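Local coordinates for polar amino acid ABC uptake transporter substrate binding protein (Streptococcus thermophilus LMG 18311, PDB 3HV1) that probably binds a polar amino acid outside the cell and delivers it to the membrane components of an ABC uptake transporter, at residues 230-239 with 250-258. Residues are numbered along the deposited sequence; the frame is centred on the assembly and turned at random.
Sequences FETLYKNGEF and DVATDQVKG
Val256, the residue that loses most surface to this contact, wedges its two methyl groups among three aromatic side chains. With CG1 anti to the backbone N (chi1 163°), that methyl sits over one face of the Phe239 ring, CG1 4.1 Å from the centroid in a CH-pi contact, while touching CB of Tyr234. CG2 meets CB of Phe230 at 3.9 Å. A branched valine suits this place because it fills two directions at once. Ala252, small enough to fit between two rings, brings CB to 3.4 Å from CE1 of Tyr234, the closest apolar approach, and packs on CE2 of Phe239.

Helix 220-236 is the penultimate helix of this family 3 solute-binding protein, a periplasmic-binding-protein fold; after the turn at Gly237 and helix 238-247, the chain doubles back, laying 250-258 along both helices. The ring end of Phe230 turns away from 250-258 to meet Leu50 and Val54, linking helix 220-236 to helix 46-56.

Toward the surface, polar groups take over. Tyr234 donates its OH to the syn lone pair of Asp250 OD2 at 2.5 Å, the carboxylate approaching the ring edge with the planes 28° apart. OD1 of Asp250 accepts from the backbone N of Ala252, closing an Asx turn that steadies the carboxylate. The extended chain of Lys257 lays CG over a face of the tyrosine ring, 4.0 Å from its centroid. By contrast, the margin at Lys235 is loose: its exposed chain bends at chi2 (76°) and brings NZ to 3.6 Å from OE1 of Glu231, a salt bridge beside Gly258, whose missing side chain leaves the ammonium room.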
loop_
_atom_site.group_PDB
_atom_site.type_symbol
_atom_site.label_atom_id
_atom_site.label_comp_id
_atom_site.label_asym_id
_atom_site.label_seq_id
_atom_site.Cartn_x
_atom_site.Cartn_y
_atom_site.Cartn_z
ATOM N N PHE A 230 -14.257 5.917 -1.636
ATOM C CA PHE A 230 -13.238 6.912 -1.290
ATOM C C PHE A 230 -12.812 7.658 -2.546
ATOM O O PHE A 230 -12.730 8.881 -2.559
ATOM C CB PHE A 230 -11.983 6.261 -0.703
ATOM C CG PHE A 230 -12.184 5.611 0.639
ATOM C CD1 PHE A 230 -13.147 6.079 1.527
ATOM C CD2 PHE A 230 -11.364 4.560 1.035
ATOM C CE1 PHE A 230 -13.294 5.510 2.794
ATOM C CE2 PHE A 230 -11.501 3.982 2.305
ATOM C CZ PHE A 230 -12.468 4.462 3.178
ATOM N N GLU A 231 -12.527 6.902 -3.600
ATOM C CA GLU A 231 -12.079 7.502 -4.847
ATOM C C GLU A 231 -13.121 8.432 -5.427
ATOM O O GLU A 231 -12.799 9.515 -5.904
ATOM C CB GLU A 231 -11.729 6.418 -5.866
ATOM C CG GLU A 231 -10.595 5.509 -5.433
ATOM C CD GLU A 231 -10.163 4.567 -6.545
ATOM O OE1 GLU A 231 -9.770 5.065 -7.624
ATOM O OE2 GLU A 231 -10.223 3.337 -6.341
ATOM N N THR A 232 -14.378 8.001 -5.388
ATOM C CA THR A 232 -15.468 8.808 -5.904
ATOM C C THR A 232 -15.602 10.126 -5.149
ATOM O O THR A 232 -15.782 11.182 -5.763
ATOM C CB THR A 232 -16.800 8.026 -5.843
ATOM O OG1 THR A 232 -16.679 6.830 -6.631
ATOM C CG2 THR A 232 -17.932 8.852 -6.392
ATOM N N LEU A 233 -15.500 10.071 -3.819
ATOM C CA LEU A 233 -15.615 11.270 -2.993
ATOM C C LEU A 233 -14.448 12.217 -3.213
ATOM O O LEU A 233 -14.612 13.429 -3.128
ATOM C CB LEU A 233 -15.696 10.890 -1.507
ATOM C CG LEU A 233 -16.910 10.035 -1.132
ATOM C CD1 LEU A 233 -16.826 9.640 0.352
ATOM C CD2 LEU A 233 -18.182 10.823 -1.393
ATOM N N TYR A 234 -13.262 11.673 -3.473
ATOM C CA TYR A 234 -12.110 12.534 -3.726
ATOM C C TYR A 234 -12.284 13.202 -5.098
ATOM O O TYR A 234 -11.959 14.379 -5.275
ATOM C CB TYR A 234 -10.796 11.735 -3.693
ATOM C CG TYR A 234 -9.599 12.638 -3.472
ATOM C CD1 TYR A 234 -9.306 13.143 -2.207
ATOM C CD2 TYR A 234 -8.834 13.090 -4.550
ATOM C CE1 TYR A 234 -8.289 14.088 -2.021
ATOM C CE2 TYR A 234 -7.821 14.024 -4.380
ATOM C CZ TYR A 234 -7.551 14.525 -3.119
ATOM O OH TYR A 234 -6.556 15.462 -2.965
ATOM N N LYS A 235 -12.797 12.445 -6.068
ATOM C CA LYS A 235 -13.024 12.977 -7.418
ATOM C C LYS A 235 -14.079 14.076 -7.441
ATOM O O LYS A 235 -13.925 15.060 -8.162
ATOM C CB LYS A 235 -13.452 11.863 -8.384
ATOM C CG LYS A 235 -12.338 11.268 -9.231
ATOM C CD LYS A 235 -11.451 10.314 -8.453
ATOM C CE LYS A 235 -10.504 9.557 -9.389
ATOM N NZ LYS A 235 -9.733 8.475 -8.692
ATOM N N ASN A 236 -15.154 13.917 -6.662
ATOM C CA ASN A 236 -16.196 14.937 -6.655
ATOM C C ASN A 236 -16.017 16.034 -5.607
ATOM O O ASN A 236 -16.845 16.933 -5.506
ATOM C CB ASN A 236 -17.600 14.309 -6.547
ATOM C CG ASN A 236 -17.909 13.747 -5.171
ATOM O OD1 ASN A 236 -17.233 14.048 -4.185
ATOM N ND2 ASN A 236 -18.960 12.932 -5.101
ATOM N N GLY A 237 -14.929 15.964 -4.844
ATOM C CA GLY A 237 -14.653 16.995 -3.855
ATOM C C GLY A 237 -15.178 16.797 -2.442
ATOM O O GLY A 237 -14.788 17.526 -1.528
ATOM N N GLU A 238 -16.052 15.823 -2.238
ATOM C CA GLU A 238 -16.596 15.616 -0.903
ATOM C C GLU A 238 -15.564 15.175 0.128
ATOM O O GLU A 238 -15.629 15.593 1.282
ATOM C CB GLU A 238 -17.751 14.614 -0.931
ATOM C CG GLU A 238 -19.049 15.176 -1.514
ATOM C CD GLU A 238 -19.445 16.519 -0.912
ATOM O OE1 GLU A 238 -19.398 16.662 0.329
ATOM O OE2 GLU A 238 -19.811 17.431 -1.690
ATOM N N PHE A 239 -14.617 14.335 -0.272
ATOM C CA PHE A 239 -13.598 13.880 0.676
ATOM C C PHE A 239 -12.843 15.098 1.203
ATOM O O PHE A 239 -12.633 15.252 2.412
ATOM C CB PHE A 239 -12.597 12.927 0.010
ATOM C CG PHE A 239 -11.671 12.243 0.989
ATOM C CD1 PHE A 239 -11.889 10.917 1.360
ATOM C CD2 PHE A 239 -10.616 12.942 1.587
ATOM C CE1 PHE A 239 -11.078 10.293 2.312
ATOM C CE2 PHE A 239 -9.798 12.321 2.545
ATOM C CZ PHE A 239 -10.035 10.995 2.906
ATOM N N ASP A 250 -6.091 18.442 3.703
ATOM C CA ASP A 250 -6.453 17.241 2.951
ATOM C C ASP A 250 -5.599 16.057 3.421
ATOM O O ASP A 250 -4.391 16.005 3.160
ATOM C CB ASP A 250 -6.223 17.510 1.461
ATOM C CG ASP A 250 -6.538 16.316 0.584
ATOM O OD1 ASP A 250 -6.996 15.284 1.114
ATOM O OD2 ASP A 250 -6.322 16.418 -0.649
ATOM N N VAL A 251 -6.227 15.102 4.100
ATOM C CA VAL A 251 -5.493 13.946 4.622
ATOM C C VAL A 251 -5.530 12.700 3.736
ATOM O O VAL A 251 -5.042 11.649 4.119
ATOM C CB VAL A 251 -6.018 13.554 6.017
ATOM C CG1 VAL A 251 -5.958 14.761 6.939
ATOM C CG2 VAL A 251 -7.443 13.021 5.913
ATOM N N ALA A 252 -6.094 12.825 2.546
ATOM C CA ALA A 252 -6.202 11.684 1.646
ATOM C C ALA A 252 -4.875 11.004 1.339
ATOM O O ALA A 252 -3.874 11.664 1.073
ATOM C CB ALA A 252 -6.864 12.118 0.344
ATOM N N THR A 253 -4.881 9.675 1.387
ATOM C CA THR A 253 -3.701 8.889 1.070
ATOM C C THR A 253 -3.642 8.812 -0.451
ATOM O O THR A 253 -4.617 9.121 -1.126
ATOM C CB THR A 253 -3.820 7.452 1.590
ATOM O OG1 THR A 253 -5.039 6.883 1.099
ATOM C CG2 THR A 253 -3.811 7.414 3.126
ATOM N N ASP A 254 -2.505 8.393 -0.988
ATOM C CA ASP A 254 -2.393 8.264 -2.430
ATOM C C ASP A 254 -3.436 7.278 -2.969
ATOM O O ASP A 254 -3.948 7.457 -4.069
ATOM C CB ASP A 254 -0.980 7.820 -2.812
ATOM C CG ASP A 254 0.041 8.928 -2.629
ATOM O OD1 ASP A 254 -0.339 10.113 -2.757
ATOM O OD2 ASP A 254 1.221 8.621 -2.376
ATOM N N GLN A 255 -3.766 6.247 -2.192
ATOM C CA GLN A 255 -4.769 5.278 -2.634
ATOM C C GLN A 255 -6.128 5.947 -2.843
ATOM O O GLN A 255 -6.802 5.704 -3.853
ATOM C CB GLN A 255 -4.904 4.127 -1.629
ATOM C CG GLN A 255 -3.695 3.197 -1.605
ATOM C CD GLN A 255 -2.731 3.521 -0.494
ATOM O OE1 GLN A 255 -2.569 4.681 -0.109
ATOM N NE2 GLN A 255 -2.069 2.496 0.026
ATOM N N VAL A 256 -6.533 6.785 -1.890
ATOM C CA VAL A 256 -7.806 7.495 -1.997
ATOM C C VAL A 256 -7.780 8.386 -3.240
ATOM O O VAL A 256 -8.809 8.597 -3.882
ATOM C CB VAL A 256 -8.066 8.368 -0.736
ATOM C CG1 VAL A 256 -9.138 9.406 -1.011
ATOM C CG2 VAL A 256 -8.494 7.479 0.413
ATOM N N LYS A 257 -6.596 8.897 -3.572
ATOM C CA LYS A 257 -6.422 9.767 -4.731
ATOM C C LYS A 257 -6.388 9.006 -6.057
ATOM O O LYS A 257 -6.328 9.613 -7.123
ATOM C CB LYS A 257 -5.138 10.585 -4.586
ATOM C CG LYS A 257 -5.158 11.590 -3.455
ATOM C CD LYS A 257 -3.855 12.372 -3.398
ATOM C CE LYS A 257 -3.876 13.419 -2.289
ATOM N NZ LYS A 257 -2.578 14.152 -2.178
ATOM N N GLY A 258 -6.418 7.680 -5.990
ATOM C CA GLY A 258 -6.401 6.877 -7.201
ATOM C C GLY A 258 -5.016 6.525 -7.726
ATOM O O GLY A 258 -4.892 5.952 -8.809
#